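Local coordinates for HIAXHD3 (Humicola insolens, PDB 3ZXK), which hydrolyses alpha-L-arabinofuranosidic bonds as a family 43 glycoside hydrolase, probably removing arabinose side chains from arabinoxylan, at residues T107-S112 with H133-D138. Sequence-based numbering, arbitrary orientation.
Sequences TYLWTS and HTATID
Trp110 spreads its indole over the backbone N and CB of His133 in strand 132-137: His133 CB lies 4.0 Å from the centroid of the six-membered ring, 16° off its normal, a CH-pi contact suited to a broad flat residue. With CG anti to the backbone N (chi1 179°), the imidazole of His133 swings alongside its own strand, between Trp110 and Tyr108 and oblique to both. His133 NE2 hydrogen-bonds Thr136 OG1 at 3.0 Å, in the ring plane, which helps fix the ring's rotation. An alanine in place of Trp110 would probably uncover His133 CB and leave Asn64, which accepts the indole N-H, without that donor. Packing is tight at Leu109, buried against Tyr98 and Tyr100 of strand 96-103, with CD2 3.9 Å from Thr134 CG2; His133 and Thr134 form the exposed edge. From there Thr134 OG1 reaches the buried Thr111 OG1 at 2.7 Å, a hydroxyl that also receives Arg96. Leu109 O takes Thr134 N at 2.8 Å and, weakly, Ala135 N at 3.4 Å. Beyond, Thr107 and Ile137 exchange two nearly straight backbone bonds. Thr134 and Ala135 both face Leu109, a classic beta bulge, here on the outermost strand of a four-stranded antiparallel blade in the five-bladed beta-propeller of family 43.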
loop_
_atom_site.group_PDB
_atom_site.type_symbol
_atom_site.label_atom_id
_atom_site.label_comp_id
_atom_site.label_asym_id
_atom_site.label_seq_id
_atom_site.Cartn_x
_atom_site.Cartn_y
_atom_site.Cartn_z
ATOM N N THR A 107 1.695 17.619 9.829
ATOM C CA THR A 107 2.694 16.642 9.464
ATOM C C THR A 107 3.097 15.840 10.697
ATOM O O THR A 107 3.420 16.414 11.740
ATOM C CB THR A 107 3.910 17.343 8.834
ATOM O OG1 THR A 107 3.471 18.051 7.676
ATOM C CG2 THR A 107 4.963 16.310 8.400
ATOM N N TYR A 108 3.072 14.516 10.565
ATOM C CA TYR A 108 3.300 13.601 11.691
ATOM C C TYR A 108 4.624 12.898 11.484
ATOM O O TYR A 108 4.920 12.487 10.348
ATOM C CB TYR A 108 2.179 12.552 11.748
ATOM C CG TYR A 108 0.849 13.170 12.070
ATOM C CD1 TYR A 108 0.039 13.735 11.067
ATOM C CD2 TYR A 108 0.392 13.205 13.386
ATOM C CE1 TYR A 108 -1.176 14.332 11.373
ATOM C CE2 TYR A 108 -0.842 13.778 13.703
ATOM C CZ TYR A 108 -1.612 14.342 12.697
ATOM O OH TYR A 108 -2.818 14.925 13.020
ATOM N N LEU A 109 5.431 12.812 12.549
ATOM C CA LEU A 109 6.678 12.075 12.528
ATOM C C LEU A 109 6.550 10.830 13.379
ATOM O O LEU A 109 6.200 10.916 14.553
ATOM C CB LEU A 109 7.821 12.925 13.095
ATOM C CG LEU A 109 9.108 12.170 13.372
ATOM C CD1 LEU A 109 9.672 11.541 12.096
ATOM C CD2 LEU A 109 10.103 13.133 14.016
ATOM N N TRP A 110 6.824 9.681 12.764
ATOM C CA TRP A 110 6.917 8.415 13.473
ATOM C C TRP A 110 8.314 7.885 13.311
ATOM O O TRP A 110 8.890 7.982 12.207
ATOM C CB TRP A 110 5.935 7.412 12.889
ATOM C CG TRP A 110 4.509 7.587 13.338
ATOM C CD1 TRP A 110 3.578 8.557 12.925
ATOM C CD2 TRP A 110 3.813 6.751 14.315
ATOM N NE1 TRP A 110 2.378 8.367 13.557
ATOM C CE2 TRP A 110 2.461 7.280 14.423
ATOM C CE3 TRP A 110 4.176 5.651 15.089
ATOM C CZ2 TRP A 110 1.515 6.707 15.278
ATOM C CZ3 TRP A 110 3.228 5.083 15.950
ATOM C CH2 TRP A 110 1.920 5.591 16.032
ATOM N N THR A 111 8.918 7.394 14.402
ATOM C CA THR A 111 10.293 6.886 14.302
ATOM C C THR A 111 10.419 5.499 14.905
ATOM O O THR A 111 9.627 5.107 15.745
ATOM C CB THR A 111 11.338 7.801 14.981
ATOM O OG1 THR A 111 11.055 7.868 16.374
ATOM C CG2 THR A 111 11.321 9.230 14.383
ATOM N N SER A 112 11.444 4.773 14.479
ATOM C CA SER A 112 11.792 3.486 15.068
ATOM C C SER A 112 13.300 3.346 15.147
ATOM O O SER A 112 14.000 3.759 14.231
ATOM C CB SER A 112 11.249 2.333 14.199
ATOM O OG SER A 112 11.723 1.062 14.686
ATOM N N HIS A 133 5.003 7.581 17.745
ATOM C CA HIS A 133 4.754 8.953 17.324
ATOM C C HIS A 133 5.696 9.892 18.066
ATOM O O HIS A 133 5.705 9.928 19.299
ATOM C CB HIS A 133 3.307 9.283 17.612
ATOM C CG HIS A 133 2.927 10.682 17.255
ATOM N ND1 HIS A 133 2.127 11.434 18.035
ATOM C CD2 HIS A 133 3.301 11.474 16.187
ATOM C CE1 HIS A 133 1.970 12.644 17.476
ATOM N NE2 HIS A 133 2.694 12.675 16.346
ATOM N N THR A 134 6.486 10.646 17.319
ATOM C CA THR A 134 7.606 11.384 17.883
ATOM C C THR A 134 7.362 12.904 17.838
ATOM O O THR A 134 7.795 13.645 18.729
ATOM C CB THR A 134 8.923 10.961 17.161
ATOM O OG1 THR A 134 9.153 9.553 17.358
ATOM C CG2 THR A 134 10.135 11.768 17.630
ATOM N N ALA A 135 6.672 13.375 16.813
ATOM C CA ALA A 135 6.369 14.807 16.739
ATOM C C ALA A 135 5.225 15.073 15.796
ATOM O O ALA A 135 4.836 14.194 14.998
ATOM C CB ALA A 135 7.613 15.614 16.338
ATOM N N THR A 136 4.657 16.272 15.922
ATOM C CA THR A 136 3.692 16.766 14.966
ATOM C C THR A 136 4.188 18.182 14.636
ATOM O O THR A 136 4.533 18.955 15.537
ATOM C CB THR A 136 2.243 16.799 15.541
ATOM O OG1 THR A 136 1.849 15.487 15.967
ATOM C CG2 THR A 136 1.239 17.317 14.499
ATOM N N ILE A 137 4.251 18.498 13.348
ATOM C CA ILE A 137 4.640 19.814 12.859
ATOM C C ILE A 137 3.386 20.490 12.274
ATOM O O ILE A 137 2.670 19.879 11.484
ATOM C CB ILE A 137 5.761 19.662 11.798
ATOM C CG1 ILE A 137 7.097 19.279 12.468
ATOM C CG2 ILE A 137 5.932 20.941 10.996
ATOM C CD1 ILE A 137 8.165 18.772 11.505
ATOM N N ASP A 138 3.136 21.754 12.637
ATOM C CA ASP A 138 1.921 22.480 12.228
ATOM C C ASP A 138 2.127 23.212 10.891
ATOM O O ASP A 138 1.849 24.418 10.758
ATOM C CB ASP A 138 1.503 23.506 13.307
ATOM C CG ASP A 138 0.896 22.861 14.560
ATOM O OD1 ASP A 138 0.380 21.721 14.485
ATOM O OD2 ASP A 138 0.913 23.527 15.635
#